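Local coordinates for galactokinase (Bifidobacterium longum subsp. infantis ATCC 15697 = JCM 1222 = DSM 20088, PDB 6TEQ), which probably phosphorylates galactose with ATP, as a GHMP-family galactokinase, and is captured here with 2-deoxy-2-fluoro-galactose in its sugar pocket, at residues A183-G188 and Q242-Q247; A249-T254 and A338-T343. All coordinates share one frame; numbering follows the deposited sequence.

Overall arrangement
Both contacts border the galactose pocket and share helix 247-262: contact 1 uses the loop that runs into its first turn, contact 2 the helix itself. Contact 1 (183-188 with 242-247) is a surface contact between two loops, small in area, in which one amide rests on backbone while T187 and G188, which meet the ligand, take no part in the contact. Contact 2 (249-254 with 338-343) is buried and joins the helix to the loop after helix 322-338 through an arginine that hydrogen-bonds two carbonyls and lies over an aromatic ring. Their centres lie about 13 Å apart, and a probable hydrogen bond from R252 NH1 to S186 OG (3.0 Å) ties the helix to the sugar-binding loop.

Contact 1: A183-G188 and Q242-Q247; sequences AGASTG and QLNDGQ. With GAF (2-deoxy-2-fluoro-alpha-D-galactopyranose), chain M.
The carboxamide of N244 meets G184 and A185, where helix 165-183 gives way to the sugar-binding loop of the GHMP kinase fold. Every close contact between the two loops runs through this side chain: OD1 lies 3.2 Å from A185 CA, and ND2 is 3.0 Å from G184 O. CG stands beside its own backbone N (chi1 -81°), which turns the amide across to the other loop. Asparagine has a second conformer here, so the details describe one of two states.

Backbone shape explains several residue types. N244 takes positive phi as the third residue of a type II turn, which asparagine tolerates well, and G184 takes it on leaving its helix, where glycine is at ease. D245 OD1 accepts from Q247 N at 3.0 Å, an Asx turn at the start of helix 247-262.

Among the polar links, S186 N donates to a water, whose very short approach to N244 OD1 makes that bridge doubtful; S186 OG instead pairs with R252. T187 carries OG1 opposite its backbone N (chi1 -176°) and donates it to G188 O at 2.8 Å. A valine in its place would probably leave G188 O without this hydroxyl and the loop less firmly set beside the sugar.

At the ligand, G188, whose lack of a side chain suits the tight space beside GAF O3, reaches that oxygen weakly through N, and T187 OG1 lies 3.2 Å from GAF F2.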
ATOM      1  N   ALA A 183      -9.290   3.621 -13.201  1.00 19.75           N
ATOM      2  CA  ALA A 183     -10.157   3.801 -12.024  1.00 22.36           C
ATOM      3  C   ALA A 183     -10.201   5.287 -11.619  1.00 18.99           C
ATOM      4  O   ALA A 183     -11.143   5.672 -10.883  1.00 24.13           O
ATOM      5  CB  ALA A 183      -9.721   2.899 -10.929  1.00 20.70           C
ATOM      6  N   GLY A 184      -9.224   6.094 -12.058  1.00 18.22           N
ATOM      7  CA  GLY A 184      -9.229   7.531 -11.742  1.00 18.20           C
ATOM      8  C   GLY A 184      -8.828   7.790 -10.309  1.00 20.16           C
ATOM      9  O   GLY A 184      -9.213   8.837  -9.768  1.00 26.57           O
ATOM     10  N   ALA A 185      -8.105   6.846  -9.713  1.00 22.16           N
ATOM     11  CA  ALA A 185      -7.686   6.891  -8.300  1.00 19.96           C
ATOM     12  C   ALA A 185      -6.198   7.202  -8.292  1.00 21.15           C
ATOM     13  O   ALA A 185      -5.401   6.360  -8.673  1.00 23.89           O
ATOM     14  CB  ALA A 185      -7.957   5.607  -7.614  1.00 24.83           C
ATOM     15  N   SER A 186      -5.847   8.370  -7.824  1.00 19.93           N
ATOM     16  CA  SER A 186      -4.451   8.850  -7.784  1.00 19.66           C
ATOM     17  C   SER A 186      -3.638   7.956  -6.848  1.00 18.67           C
ATOM     18  O   SER A 186      -4.070   7.738  -5.676  1.00 20.48           O
ATOM     19  CB  SER A 186      -4.427  10.250  -7.315  1.00 22.31           C
ATOM     20  OG  SER A 186      -3.124  10.738  -7.381  1.00 23.85           O
ATOM     21  N   THR A 187      -2.524   7.436  -7.322  1.00 17.80           N
ATOM     22  CA  THR A 187      -1.665   6.493  -6.564  1.00 20.40           C
ATOM     23  C   THR A 187      -0.201   6.619  -7.017  1.00 16.83           C
ATOM     24  O   THR A 187       0.108   6.849  -8.235  1.00 18.58           O
ATOM     25  CB  THR A 187      -2.138   5.044  -6.683  1.00 20.07           C
ATOM     26  OG1 THR A 187      -1.321   4.207  -5.862  1.00 22.48           O
ATOM     27  CG2 THR A 187      -2.075   4.583  -8.116  1.00 20.85           C
ATOM     28  N   GLY A 188       0.686   6.601  -6.028  1.00 16.33           N
ATOM     29  CA  GLY A 188       2.104   6.444  -6.301  1.00 14.82           C
ATOM     30  C   GLY A 188       2.290   4.946  -6.454  1.00 15.60           C
ATOM     31  O   GLY A 188       1.334   4.247  -6.742  1.00 19.33           O
ATOM     32  N   GLN A 242     -13.173   8.757   2.549  1.00 37.40           N
ATOM     33  CA  GLN A 242     -13.597   8.811   1.143  1.00 28.50           C
ATOM     34  C   GLN A 242     -12.416   8.785   0.155  1.00 24.61           C
ATOM     35  O   GLN A 242     -11.741   9.825  -0.058  1.00 25.87           O
ATOM     36  CB  GLN A 242     -14.410  10.084   0.902  1.00 28.71           C
ATOM     37  CG  GLN A 242     -15.094   9.988  -0.439  1.00 26.16           C
ATOM     38  CD  GLN A 242     -15.917  11.199  -0.702  1.00 21.70           C
ATOM     39  OE1 GLN A 242     -16.119  11.985   0.201  1.00 32.67           O
ATOM     40  NE2 GLN A 242     -16.416  11.290  -1.909  1.00 29.68           N
ATOM     41  N   LEU A 243     -12.284   7.688  -0.569  1.00 27.19           N
ATOM     42  CA  LEU A 243     -11.367   7.561  -1.738  1.00 27.23           C
ATOM     43  C   LEU A 243     -11.663   8.674  -2.771  1.00 21.89           C
ATOM     44  O   LEU A 243     -12.820   8.930  -3.107  1.00 23.54           O
ATOM     45  CB  LEU A 243     -11.492   6.143  -2.326  1.00 34.28           C
ATOM     46  CG  LEU A 243     -10.449   5.111  -1.845  1.00 45.13           C
ATOM     47  CD1 LEU A 243     -10.096   5.266  -0.367  1.00 45.26           C
ATOM     48  CD2 LEU A 243     -10.874   3.662  -2.124  1.00 38.87           C
ATOM     49  N   ASN A 244     -10.618   9.276  -3.350  0.50 25.04           N
ATOM     50  CA  ASN A 244     -10.736  10.194  -4.513  0.50 23.29           C
ATOM     51  C   ASN A 244     -11.517  11.458  -4.158  0.50 22.02           C
ATOM     52  O   ASN A 244     -12.120  12.071  -5.089  0.50 25.30           O
ATOM     53  CB  ASN A 244     -11.501   9.562  -5.680  0.50 26.43           C
ATOM     54  CG  ASN A 244     -10.600   8.651  -6.475  0.50 29.81           C
ATOM     55  OD1 ASN A 244      -9.462   8.464  -6.084  0.50 29.93           O
ATOM     56  ND2 ASN A 244     -11.080   8.130  -7.589  0.50 30.25           N
ATOM     57  N   ASP A 245     -11.536  11.821  -2.885  1.00 20.29           N
ATOM     58  CA  ASP A 245     -12.239  13.035  -2.395  1.00 18.56           C
ATOM     59  C   ASP A 245     -11.444  14.278  -2.710  1.00 17.76           C
ATOM     60  O   ASP A 245     -11.995  15.414  -2.488  1.00 22.03           O
ATOM     61  CB  ASP A 245     -12.583  12.909  -0.902  1.00 22.76           C
ATOM     62  CG  ASP A 245     -11.406  13.048   0.025  1.00 20.12           C
ATOM     63  OD1 ASP A 245     -10.217  13.006  -0.467  1.00 22.19           O
ATOM     64  OD2 ASP A 245     -11.672  13.171   1.228  1.00 28.75           O
ATOM     65  N   GLY A 246     -10.263  14.095  -3.233  1.00 18.57           N
ATOM     66  CA  GLY A 246      -9.388  15.151  -3.765  1.00 19.17           C
ATOM     67  C   GLY A 246      -8.251  15.469  -2.805  1.00 19.81           C
ATOM     68  O   GLY A 246      -7.338  16.231  -3.186  1.00 20.68           O
ATOM     69  N   GLN A 247      -8.316  15.017  -1.571  1.00 18.66           N
ATOM     70  CA  GLN A 247      -7.283  15.424  -0.566  1.00 20.37           C
ATOM     71  C   GLN A 247      -5.904  14.881  -1.003  1.00 17.22           C
ATOM     72  O   GLN A 247      -4.906  15.602  -0.917  1.00 17.79           O
ATOM     73  CB  GLN A 247      -7.738  14.973   0.839  1.00 17.73           C
ATOM     74  CG  GLN A 247      -9.024  15.658   1.303  1.00 19.73           C
ATOM     75  CD  GLN A 247      -9.218  15.419   2.783  1.00 23.72           C
ATOM     76  OE1 GLN A 247      -9.900  14.461   3.190  1.00 26.79           O
ATOM     77  NE2 GLN A 247      -8.587  16.262   3.604  1.00 22.58           N
TER
HETATM   78  C1  GAF M 609      -1.459   5.898  -0.672  0.60 14.86           C
HETATM   79  C2  GAF M 609      -0.874   5.696  -2.054  0.60 14.74           C
HETATM   80  F2  GAF M 609      -1.563   4.711  -2.679  0.60 15.54           F
HETATM   81  C3  GAF M 609       0.597   5.341  -2.000  0.60 11.94           C
HETATM   82  O3  GAF M 609       1.141   5.430  -3.279  0.60 14.69           O
HETATM   83  C4  GAF M 609       1.383   6.335  -1.095  0.60 13.52           C
HETATM   84  O4  GAF M 609       1.504   7.635  -1.658  0.60 14.07           O
HETATM   85  C5  GAF M 609       0.710   6.407   0.233  0.60 12.35           C
HETATM   86  O5  GAF M 609      -0.630   6.804   0.071  0.60 15.58           O
HETATM   87  C6  GAF M 609       1.377   7.366   1.198  0.60 11.16           C
HETATM   88  O6  GAF M 609       2.709   6.956   1.503  0.60  9.59           O
HETATM   89  O1  GAF M 609      -1.483   4.594  -0.123  0.60 17.81           O
HETATM   90  O   HOH W   1      -7.771  10.118  -6.493  1.00 29.25           O

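Contact 2: A249-T254 and A338-T343; sequences AQRRAT and ADYEVT
R251 lays its CD over one face of the Y340 ring, 4.2 Å from the centroid, in a CH-pi contact offset toward the rim. Its CB approaches the same ring at CE2, 3.7 Å away, so the aliphatic part of the arginine runs along the tyrosine while the two chains point in opposite directions. A bend at chi2 (-66°) brings CD over the ring, and the extended chain beyond it carries the guanidinium on to the backbone, its plane turned 65° from the ring plane.

There the edge of the guanidinium takes two successive carbonyls. NE donates to Y340 O at 2.8 Å, nearly in line with the C=O bond, and NH2 donates to E341 O, also at 2.8 Å, from above that carbonyl's plane. The chain has just left helix 322-338, E341 taking positive phi, and this turn presents both oxygens to one donor group. V342 adds a nonpolar wall, CG1 standing 3.6 Å from R251 NE, and its branched side chain also packs on F369 and M364.

Y340 hydrogen-bonds through OH to Y50, and its ring meets that of the galactose-binding H47, which sets this contact just behind the sugar site. The E341 carboxylate forms a salt bridge with R299.

The two bonds fix the rotation of a buried guanidinium, and its positive charge is probably eased by the carbonyl dipoles it meets.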
ATOM      1  N   ALA A 249      -4.855  13.850  -3.899  1.00 17.92           N
ATOM      2  CA  ALA A 249      -4.463  14.518  -5.154  1.00 19.78           C
ATOM      3  C   ALA A 249      -3.931  15.900  -4.832  1.00 17.09           C
ATOM      4  O   ALA A 249      -2.947  16.339  -5.509  1.00 18.37           O
ATOM      5  CB  ALA A 249      -5.635  14.603  -6.115  1.00 20.39           C
ATOM      6  N   GLN A 250      -4.558  16.611  -3.887  0.50 17.64           N
ATOM      7  CA  GLN A 250      -4.081  17.985  -3.559  0.50 17.47           C
ATOM      8  C   GLN A 250      -2.645  17.860  -3.019  0.50 14.09           C
ATOM      9  O   GLN A 250      -1.757  18.606  -3.514  0.50 14.48           O
ATOM     10  CB  GLN A 250      -4.994  18.728  -2.581  0.50 19.88           C
ATOM     11  CG  GLN A 250      -4.537  20.164  -2.310  0.50 22.51           C
ATOM     12  CD  GLN A 250      -4.338  21.025  -3.540  0.50 28.52           C
ATOM     13  OE1 GLN A 250      -5.306  21.401  -4.225  0.50 36.76           O
ATOM     14  NE2 GLN A 250      -3.070  21.307  -3.847  0.50 29.51           N
ATOM     15  N   ARG A 251      -2.388  16.950  -2.082  1.00 15.44           N
ATOM     16  CA  ARG A 251      -1.017  16.855  -1.500  1.00 15.70           C
ATOM     17  C   ARG A 251       0.004  16.690  -2.641  1.00 15.24           C
ATOM     18  O   ARG A 251       1.068  17.381  -2.638  1.00 16.08           O
ATOM     19  CB  ARG A 251      -0.905  15.722  -0.495  1.00 13.87           C
ATOM     20  CG  ARG A 251      -1.807  15.869   0.718  1.00 16.11           C
ATOM     21  CD  ARG A 251      -1.391  17.062   1.573  1.00 15.66           C
ATOM     22  NE  ARG A 251      -2.286  17.176   2.727  1.00 15.89           N
ATOM     23  CZ  ARG A 251      -3.515  17.643   2.668  1.00 16.54           C
ATOM     24  NH1 ARG A 251      -4.046  18.051   1.526  1.00 19.34           N
ATOM     25  NH2 ARG A 251      -4.262  17.632   3.749  1.00 18.97           N
ATOM     26  N   ARG A 252      -0.297  15.786  -3.587  1.00 14.89           N
ATOM     27  CA  ARG A 252       0.569  15.583  -4.752  1.00 16.72           C
ATOM     28  C   ARG A 252       0.756  16.904  -5.522  1.00 15.74           C
ATOM     29  O   ARG A 252       1.902  17.201  -5.871  1.00 15.89           O
ATOM     30  CB  ARG A 252       0.041  14.464  -5.651  1.00 15.71           C
ATOM     31  CG  ARG A 252       0.062  13.094  -5.002  1.00 17.75           C
ATOM     32  CD  ARG A 252      -0.189  11.972  -6.007  1.00 20.12           C
ATOM     33  NE  ARG A 252       0.817  11.835  -7.031  1.00 18.56           N
ATOM     34  CZ  ARG A 252       0.806  10.918  -7.985  1.00 21.84           C
ATOM     35  NH1 ARG A 252      -0.241  10.138  -8.152  1.00 26.80           N
ATOM     36  NH2 ARG A 252       1.807  10.846  -8.834  1.00 24.54           N
ATOM     37  N   ALA A 253      -0.314  17.686  -5.774  1.00 17.21           N
ATOM     38  CA  ALA A 253      -0.225  18.931  -6.544  1.00 20.24           C
ATOM     39  C   ALA A 253       0.696  19.916  -5.828  1.00 17.03           C
ATOM     40  O   ALA A 253       1.521  20.548  -6.467  1.00 18.91           O
ATOM     41  CB  ALA A 253      -1.572  19.551  -6.733  1.00 15.47           C
ATOM     42  N   THR A 254       0.566  19.958  -4.521  1.00 17.61           N
ATOM     43  CA  THR A 254       1.333  20.872  -3.667  1.00 15.60           C
ATOM     44  C   THR A 254       2.811  20.540  -3.752  1.00 14.71           C
ATOM     45  O   THR A 254       3.633  21.449  -3.990  1.00 14.99           O
ATOM     46  CB  THR A 254       0.803  20.917  -2.234  1.00 15.81           C
ATOM     47  OG1 THR A 254      -0.546  21.397  -2.245  1.00 17.39           O
ATOM     48  CG2 THR A 254       1.701  21.857  -1.416  1.00 17.47           C
ATOM     49  N   ALA A 338       0.963  17.143  11.773  1.00 12.78           N
ATOM     50  CA  ALA A 338       1.147  18.607  11.880  1.00 12.52           C
ATOM     51  C   ALA A 338       1.556  19.246  10.564  1.00 16.18           C
ATOM     52  O   ALA A 338       1.085  20.368  10.272  1.00 15.96           O
ATOM     53  CB  ALA A 338       2.180  18.978  12.882  1.00 14.13           C
ATOM     54  N   ASP A 339       2.494  18.650   9.864  1.00 12.92           N
ATOM     55  CA  ASP A 339       3.053  19.264   8.635  1.00 13.06           C
ATOM     56  C   ASP A 339       2.257  18.793   7.421  1.00 13.83           C
ATOM     57  O   ASP A 339       2.081  19.573   6.529  1.00 15.64           O
ATOM     58  CB  ASP A 339       4.547  19.016   8.516  1.00 13.89           C
ATOM     59  CG  ASP A 339       5.344  20.014   9.359  1.00 15.72           C
ATOM     60  OD1 ASP A 339       4.804  21.146   9.672  1.00 17.64           O
ATOM     61  OD2 ASP A 339       6.505  19.724   9.658  1.00 16.81           O
ATOM     62  N   TYR A 340       2.045  17.486   7.281  1.00 12.96           N
ATOM     63  CA  TYR A 340       1.331  16.982   6.087  1.00 12.78           C
ATOM     64  C   TYR A 340      -0.189  17.025   6.223  1.00 12.88           C
ATOM     65  O   TYR A 340      -0.896  17.099   5.156  1.00 16.18           O
ATOM     66  CB  TYR A 340       1.822  15.621   5.658  1.00 12.98           C
ATOM     67  CG  TYR A 340       2.070  15.489   4.189  1.00 14.09           C
ATOM     68  CD1 TYR A 340       3.053  16.281   3.565  1.00 12.52           C
ATOM     69  CD2 TYR A 340       1.312  14.634   3.379  1.00 11.81           C
ATOM     70  CE1 TYR A 340       3.272  16.223   2.226  1.00 13.09           C
ATOM     71  CE2 TYR A 340       1.560  14.567   2.009  1.00 13.02           C
ATOM     72  CZ  TYR A 340       2.567  15.332   1.440  1.00 14.49           C
ATOM     73  OH  TYR A 340       2.801  15.280   0.097  1.00 16.14           O
ATOM     74  N   GLU A 341      -0.696  17.137   7.449  1.00 13.35           N
ATOM     75  CA  GLU A 341      -2.155  17.372   7.709  1.00 13.96           C
ATOM     76  C   GLU A 341      -2.957  16.276   6.997  1.00 14.43           C
ATOM     77  O   GLU A 341      -3.938  16.585   6.298  1.00 15.57           O
ATOM     78  CB  GLU A 341      -2.555  18.791   7.354  1.00 14.73           C
ATOM     79  CG  GLU A 341      -1.889  19.809   8.242  1.00 18.14           C
ATOM     80  CD  GLU A 341      -2.463  21.172   7.920  1.00 17.23           C
ATOM     81  OE1 GLU A 341      -1.973  21.803   6.932  1.00 17.54           O
ATOM     82  OE2 GLU A 341      -3.510  21.516   8.530  1.00 27.77           O
ATOM     83  N   VAL A 342      -2.562  15.003   7.206  1.00 14.29           N
ATOM     84  CA  VAL A 342      -3.323  13.864   6.610  1.00 14.76           C
ATOM     85  C   VAL A 342      -3.874  12.938   7.691  1.00 12.63           C
ATOM     86  O   VAL A 342      -4.266  11.842   7.372  1.00 15.24           O
ATOM     87  CB  VAL A 342      -2.515  13.087   5.551  1.00 13.29           C
ATOM     88  CG1 VAL A 342      -2.100  13.980   4.407  1.00 12.76           C
ATOM     89  CG2 VAL A 342      -1.311  12.387   6.191  1.00 13.04           C
ATOM     90  N   THR A 343      -3.889  13.357   8.943  1.00 13.21           N
ATOM     91  CA  THR A 343      -4.484  12.532   9.999  1.00 13.20           C
ATOM     92  C   THR A 343      -5.892  13.042  10.311  1.00 13.86           C
ATOM     93  O   THR A 343      -6.331  14.110   9.819  1.00 16.89           O
ATOM     94  CB  THR A 343      -3.598  12.488  11.242  1.00 13.52           C
ATOM     95  OG1 THR A 343      -3.614  13.753  11.905  1.00 15.06           O
ATOM     96  CG2 THR A 343      -2.187  12.006  10.931  1.00 12.53           C
TER